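Long-range contact in peroxiredoxin PRX1, mitochondrial (Saccharomyces cerevisiae, PDB 5YKJ), which reduces peroxides as a mitochondrial 1-Cys peroxiredoxin whose oxidised cysteine is probably recycled through the glutathione and thioredoxin systems: residues A[158-172]-A[176-188]. Numbering follows the deposited sequence.
Sequences RVIDALQLTDKEGVV and NWQPADDVIIPPS
The indole of W177 has R158 O at its edge, near its plane, and presses CZ3 and CZ2 obliquely on the helix, CZ3 3.8 Å from A162 CB and CZ2 3.6 Å from L165 CD2; small A162 lets the broad ring settle close to the backbone. P179 N lies over one face, offset toward the rim. The R158 guanidinium takes W177 O at its edge, in plane: NH1 donates to a lone pair over 2.9 Å, N-H...O 161°, while NE pairs with E155. CG anti to the backbone N (chi1 -168°) and a bend at chi3 steer NH1 there. Replacing R158 by alanine removes the guanidinium and would probably leave W177 O without this donor and E155 without this opposite charge. The W177 and R158 contacts join helix 153-169 of the thioredoxin-fold domain to the C-terminal domain of 1-Cys peroxiredoxins. Positive phi favours glycine at G170, where the chain leaves the helix. V172 and I184 form a hydrogen-bonded antiparallel pair (V172 N to I184 O 3.0 Å, I184 N to V172 O 2.9 Å) on one edge of strand 183-184, whose other edge bonds strand 208-211. V183's two methyls touch L165 (CG1, tip to tip) and V171 (CG2) at once, while P186 CD lies 3.2 Å from G170 O.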
loop_
_atom_site.group_PDB
_atom_site.type_symbol
_atom_site.label_atom_id
_atom_site.label_comp_id
_atom_site.label_asym_id
_atom_site.label_seq_id
_atom_site.Cartn_x
_atom_site.Cartn_y
_atom_site.Cartn_z
ATOM N N ARG A 158 -8.571 -3.898 -4.546
ATOM C CA ARG A 158 -8.928 -5.297 -4.704
ATOM C C ARG A 158 -8.080 -6.204 -3.798
ATOM O O ARG A 158 -8.581 -7.048 -3.124
ATOM C CB ARG A 158 -8.831 -5.731 -6.177
ATOM C CG ARG A 158 -9.465 -7.085 -6.493
ATOM C CD ARG A 158 -9.085 -7.654 -7.853
ATOM N NE ARG A 158 -7.696 -8.013 -7.943
ATOM C CZ ARG A 158 -7.225 -9.176 -7.559
ATOM N NH1 ARG A 158 -8.036 -10.128 -7.120
ATOM N NH2 ARG A 158 -5.945 -9.399 -7.635
ATOM N N VAL A 159 -6.792 -5.971 -3.802
ATOM C CA VAL A 159 -5.926 -6.742 -2.955
ATOM C C VAL A 159 -6.145 -6.483 -1.477
ATOM O O VAL A 159 -5.958 -7.326 -0.736
ATOM C CB VAL A 159 -4.439 -6.722 -3.346
ATOM C CG1 VAL A 159 -4.319 -7.123 -4.776
ATOM C CG2 VAL A 159 -3.806 -5.377 -3.078
ATOM N N ILE A 160 -6.489 -5.257 -1.122
ATOM C CA ILE A 160 -6.756 -4.960 0.258
ATOM C C ILE A 160 -7.989 -5.791 0.686
ATOM O O ILE A 160 -8.010 -6.365 1.725
ATOM C CB ILE A 160 -7.021 -3.456 0.511
ATOM C CG1 ILE A 160 -5.720 -2.672 0.482
ATOM C CG2 ILE A 160 -7.630 -3.244 1.897
ATOM C CD1 ILE A 160 -5.932 -1.197 0.237
ATOM N N ASP A 161 -8.973 -5.812 -0.191
ATOM C CA ASP A 161 -10.172 -6.565 0.127
ATOM C C ASP A 161 -9.881 -8.068 0.290
ATOM O O ASP A 161 -10.361 -8.693 1.154
ATOM C CB ASP A 161 -11.250 -6.328 -0.919
ATOM C CG ASP A 161 -11.915 -4.956 -0.783
ATOM O OD1 ASP A 161 -11.824 -4.382 0.230
ATOM O OD2 ASP A 161 -12.492 -4.531 -1.711
ATOM N N ALA A 162 -9.073 -8.591 -0.596
ATOM C CA ALA A 162 -8.681 -9.959 -0.517
ATOM C C ALA A 162 -7.881 -10.244 0.743
ATOM O O ALA A 162 -8.086 -11.201 1.360
ATOM C CB ALA A 162 -7.873 -10.336 -1.753
ATOM N N LEU A 163 -6.931 -9.380 1.079
ATOM C CA LEU A 163 -6.131 -9.616 2.261
ATOM C C LEU A 163 -6.926 -9.584 3.543
ATOM O O LEU A 163 -6.711 -10.368 4.408
ATOM C CB LEU A 163 -5.005 -8.581 2.370
ATOM C CG LEU A 163 -3.832 -8.742 1.403
ATOM C CD1 LEU A 163 -3.086 -7.423 1.307
ATOM C CD2 LEU A 163 -2.923 -9.848 1.890
ATOM N N GLN A 164 -7.809 -8.615 3.623
ATOM C CA GLN A 164 -8.650 -8.491 4.789
ATOM C C GLN A 164 -9.588 -9.674 4.919
ATOM O O GLN A 164 -9.815 -10.118 5.982
ATOM C CB GLN A 164 -9.409 -7.166 4.816
ATOM C CG GLN A 164 -8.473 -5.973 4.939
ATOM C CD GLN A 164 -9.190 -4.633 5.007
ATOM O OE1 GLN A 164 -10.279 -4.483 4.564
ATOM N NE2 GLN A 164 -8.532 -3.688 5.554
ATOM N N LEU A 165 -10.125 -10.095 3.804
ATOM C CA LEU A 165 -11.021 -11.230 3.795
ATOM C C LEU A 165 -10.311 -12.527 4.199
ATOM O O LEU A 165 -10.816 -13.301 4.967
ATOM C CB LEU A 165 -11.702 -11.404 2.438
ATOM C CG LEU A 165 -12.716 -12.568 2.432
ATOM C CD1 LEU A 165 -13.863 -12.278 3.379
ATOM C CD2 LEU A 165 -13.170 -12.797 1.027
ATOM N N THR A 166 -9.124 -12.722 3.664
ATOM C CA THR A 166 -8.378 -13.884 4.019
ATOM C C THR A 166 -8.049 -13.935 5.519
ATOM O O THR A 166 -8.110 -14.960 6.098
ATOM C CB THR A 166 -7.069 -14.076 3.196
ATOM O OG1 THR A 166 -6.172 -13.032 3.425
ATOM C CG2 THR A 166 -7.346 -14.159 1.821
ATOM N N ASP A 167 -7.671 -12.808 6.100
ATOM C CA ASP A 167 -7.413 -12.726 7.506
ATOM C C ASP A 167 -8.672 -12.948 8.338
ATOM O O ASP A 167 -8.619 -13.543 9.359
ATOM C CB ASP A 167 -6.839 -11.372 7.898
ATOM C CG ASP A 167 -5.375 -11.205 7.496
ATOM O OD1 ASP A 167 -4.836 -12.114 6.945
ATOM O OD2 ASP A 167 -4.848 -10.150 7.741
ATOM N N LYS A 168 -9.750 -12.379 7.882
ATOM C CA LYS A 168 -10.982 -12.513 8.616
ATOM C C LYS A 168 -11.638 -13.877 8.635
ATOM O O LYS A 168 -12.091 -14.313 9.636
ATOM C CB LYS A 168 -11.980 -11.508 8.110
ATOM C CG LYS A 168 -13.277 -11.529 8.848
ATOM C CD LYS A 168 -14.343 -11.075 7.895
ATOM C CE LYS A 168 -14.852 -9.723 8.273
ATOM N NZ LYS A 168 -15.048 -9.664 9.719
ATOM N N GLU A 169 -11.703 -14.497 7.475
ATOM C CA GLU A 169 -12.368 -15.766 7.297
ATOM C C GLU A 169 -11.513 -17.012 7.104
ATOM O O GLU A 169 -12.026 -18.072 7.116
ATOM C CB GLU A 169 -13.331 -15.607 6.131
ATOM C CG GLU A 169 -14.439 -14.625 6.411
ATOM C CD GLU A 169 -15.511 -14.488 5.341
ATOM O OE1 GLU A 169 -15.674 -15.321 4.453
ATOM O OE2 GLU A 169 -16.242 -13.513 5.413
ATOM N N GLY A 170 -10.211 -16.853 7.018
ATOM C CA GLY A 170 -9.337 -17.965 6.778
ATOM C C GLY A 170 -9.564 -18.662 5.461
ATOM O O GLY A 170 -9.679 -19.844 5.376
ATOM N N VAL A 171 -9.597 -17.859 4.429
ATOM C CA VAL A 171 -9.793 -18.308 3.078
ATOM C C VAL A 171 -8.686 -17.693 2.218
ATOM O O VAL A 171 -7.945 -16.919 2.689
ATOM C CB VAL A 171 -11.140 -17.923 2.494
ATOM C CG1 VAL A 171 -12.242 -18.581 3.282
ATOM C CG2 VAL A 171 -11.355 -16.420 2.483
ATOM N N VAL A 172 -8.630 -18.144 0.992
ATOM C CA VAL A 172 -7.664 -17.670 0.003
ATOM C C VAL A 172 -8.411 -17.293 -1.272
ATOM O O VAL A 172 -9.460 -17.784 -1.507
ATOM C CB VAL A 172 -6.439 -18.587 -0.276
ATOM C CG1 VAL A 172 -5.527 -18.738 0.898
ATOM C CG2 VAL A 172 -6.756 -19.842 -1.056
ATOM N N ASN A 176 -7.910 -13.218 -10.264
ATOM C CA ASN A 176 -8.930 -12.322 -10.714
ATOM C C ASN A 176 -10.154 -12.195 -9.820
ATOM O O ASN A 176 -11.135 -11.733 -10.258
ATOM C CB ASN A 176 -9.324 -12.785 -12.086
ATOM C CG ASN A 176 -8.254 -12.550 -13.129
ATOM O OD1 ASN A 176 -7.382 -11.766 -12.961
ATOM N ND2 ASN A 176 -8.340 -13.298 -14.198
ATOM N N TRP A 177 -10.024 -12.589 -8.570
ATOM C CA TRP A 177 -11.114 -12.530 -7.634
ATOM C C TRP A 177 -11.672 -11.144 -7.395
ATOM O O TRP A 177 -10.961 -10.224 -7.248
ATOM C CB TRP A 177 -10.684 -13.104 -6.264
ATOM C CG TRP A 177 -11.680 -13.000 -5.180
ATOM C CD1 TRP A 177 -12.652 -13.868 -4.905
ATOM C CD2 TRP A 177 -11.774 -11.973 -4.203
ATOM N NE1 TRP A 177 -13.331 -13.483 -3.833
ATOM C CE2 TRP A 177 -12.832 -12.304 -3.373
ATOM C CE3 TRP A 177 -11.069 -10.808 -3.952
ATOM C CZ2 TRP A 177 -13.202 -11.518 -2.318
ATOM C CZ3 TRP A 177 -11.438 -10.049 -2.947
ATOM C CH2 TRP A 177 -12.481 -10.394 -2.112
ATOM N N GLN A 178 -12.981 -11.059 -7.331
ATOM C CA GLN A 178 -13.629 -9.857 -6.949
ATOM C C GLN A 178 -14.499 -10.203 -5.748
ATOM O O GLN A 178 -14.956 -11.273 -5.601
ATOM C CB GLN A 178 -14.530 -9.305 -8.035
ATOM C CG GLN A 178 -13.827 -8.670 -9.220
ATOM C CD GLN A 178 -13.012 -7.430 -8.910
ATOM O OE1 GLN A 178 -13.275 -6.729 -7.993
ATOM N NE2 GLN A 178 -12.016 -7.205 -9.697
ATOM N N PRO A 179 -14.749 -9.229 -4.911
ATOM C CA PRO A 179 -15.615 -9.447 -3.765
ATOM C C PRO A 179 -16.987 -9.935 -4.255
ATOM O O PRO A 179 -17.458 -9.518 -5.256
ATOM C CB PRO A 179 -15.741 -8.061 -3.153
ATOM C CG PRO A 179 -14.424 -7.413 -3.479
ATOM C CD PRO A 179 -14.039 -7.944 -4.811
ATOM N N ALA A 180 -17.490 -10.883 -3.479
ATOM C CA ALA A 180 -18.711 -11.696 -3.590
ATOM C C ALA A 180 -18.451 -12.936 -4.428
ATOM O O ALA A 180 -19.265 -13.780 -4.480
ATOM C CB ALA A 180 -19.979 -10.974 -4.065
ATOM N N ASP A 181 -17.275 -13.055 -5.038
ATOM C CA ASP A 181 -16.950 -14.251 -5.764
ATOM C C ASP A 181 -16.604 -15.365 -4.746
ATOM O O ASP A 181 -16.277 -15.123 -3.628
ATOM C CB ASP A 181 -15.748 -14.096 -6.688
ATOM C CG ASP A 181 -16.003 -13.242 -7.921
ATOM O OD1 ASP A 181 -17.084 -12.859 -8.192
ATOM O OD2 ASP A 181 -15.034 -12.989 -8.593
ATOM N N ASP A 182 -16.692 -16.585 -5.198
ATOM C CA ASP A 182 -16.345 -17.699 -4.365
ATOM C C ASP A 182 -14.844 -17.656 -4.016
ATOM O O ASP A 182 -14.033 -17.215 -4.768
ATOM C CB ASP A 182 -16.664 -19.047 -5.034
ATOM C CG ASP A 182 -18.151 -19.274 -5.272
ATOM O OD1 ASP A 182 -18.948 -18.594 -4.673
ATOM O OD2 ASP A 182 -18.452 -20.114 -6.113
ATOM N N VAL A 183 -14.547 -18.160 -2.850
ATOM C CA VAL A 183 -13.225 -18.247 -2.286
ATOM C C VAL A 183 -12.771 -19.703 -2.150
ATOM O O VAL A 183 -13.510 -20.608 -2.350
ATOM C CB VAL A 183 -13.134 -17.528 -0.937
ATOM C CG1 VAL A 183 -13.344 -16.032 -1.080
ATOM C CG2 VAL A 183 -14.126 -18.075 0.066
ATOM N N ILE A 184 -11.514 -19.856 -1.797
ATOM C CA ILE A 184 -10.892 -21.144 -1.677
ATOM C C ILE A 184 -10.499 -21.513 -0.249
ATOM O O ILE A 184 -10.040 -20.711 0.463
ATOM C CB ILE A 184 -9.664 -21.221 -2.594
ATOM C CG1 ILE A 184 -10.042 -21.104 -4.044
ATOM C CG2 ILE A 184 -8.905 -22.513 -2.397
ATOM C CD1 ILE A 184 -8.936 -20.568 -4.919
ATOM N N ILE A 185 -10.721 -22.760 0.124
ATOM C CA ILE A 185 -10.399 -23.212 1.435
ATOM C C ILE A 185 -8.933 -23.564 1.443
ATOM O O ILE A 185 -8.506 -24.236 0.633
ATOM C CB ILE A 185 -11.313 -24.405 1.836
ATOM C CG1 ILE A 185 -12.757 -23.973 1.780
ATOM C CG2 ILE A 185 -10.990 -24.890 3.236
ATOM C CD1 ILE A 185 -13.752 -25.112 1.931
ATOM N N PRO A 186 -8.191 -23.044 2.417
ATOM C CA PRO A 186 -6.778 -23.331 2.479
ATOM C C PRO A 186 -6.547 -24.835 2.690
ATOM O O PRO A 186 -7.223 -25.514 3.343
ATOM C CB PRO A 186 -6.288 -22.530 3.700
ATOM C CG PRO A 186 -7.287 -21.510 3.935
ATOM C CD PRO A 186 -8.587 -22.152 3.512
ATOM N N PRO A 187 -5.483 -25.304 2.046
ATOM C CA PRO A 187 -5.129 -26.714 2.114
ATOM C C PRO A 187 -4.804 -27.202 3.506
ATOM O O PRO A 187 -4.916 -28.358 3.757
ATOM C CB PRO A 187 -3.964 -26.882 1.174
ATOM C CG PRO A 187 -3.630 -25.581 0.665
ATOM C CD PRO A 187 -4.619 -24.564 1.125
ATOM N N SER A 188 -4.440 -26.309 4.389
ATOM C CA SER A 188 -4.130 -26.688 5.750
ATOM C C SER A 188 -5.409 -27.164 6.424
ATOM O O SER A 188 -5.348 -27.780 7.443
ATOM C CB SER A 188 -3.503 -25.553 6.520
ATOM O OG SER A 188 -4.369 -24.481 6.561
#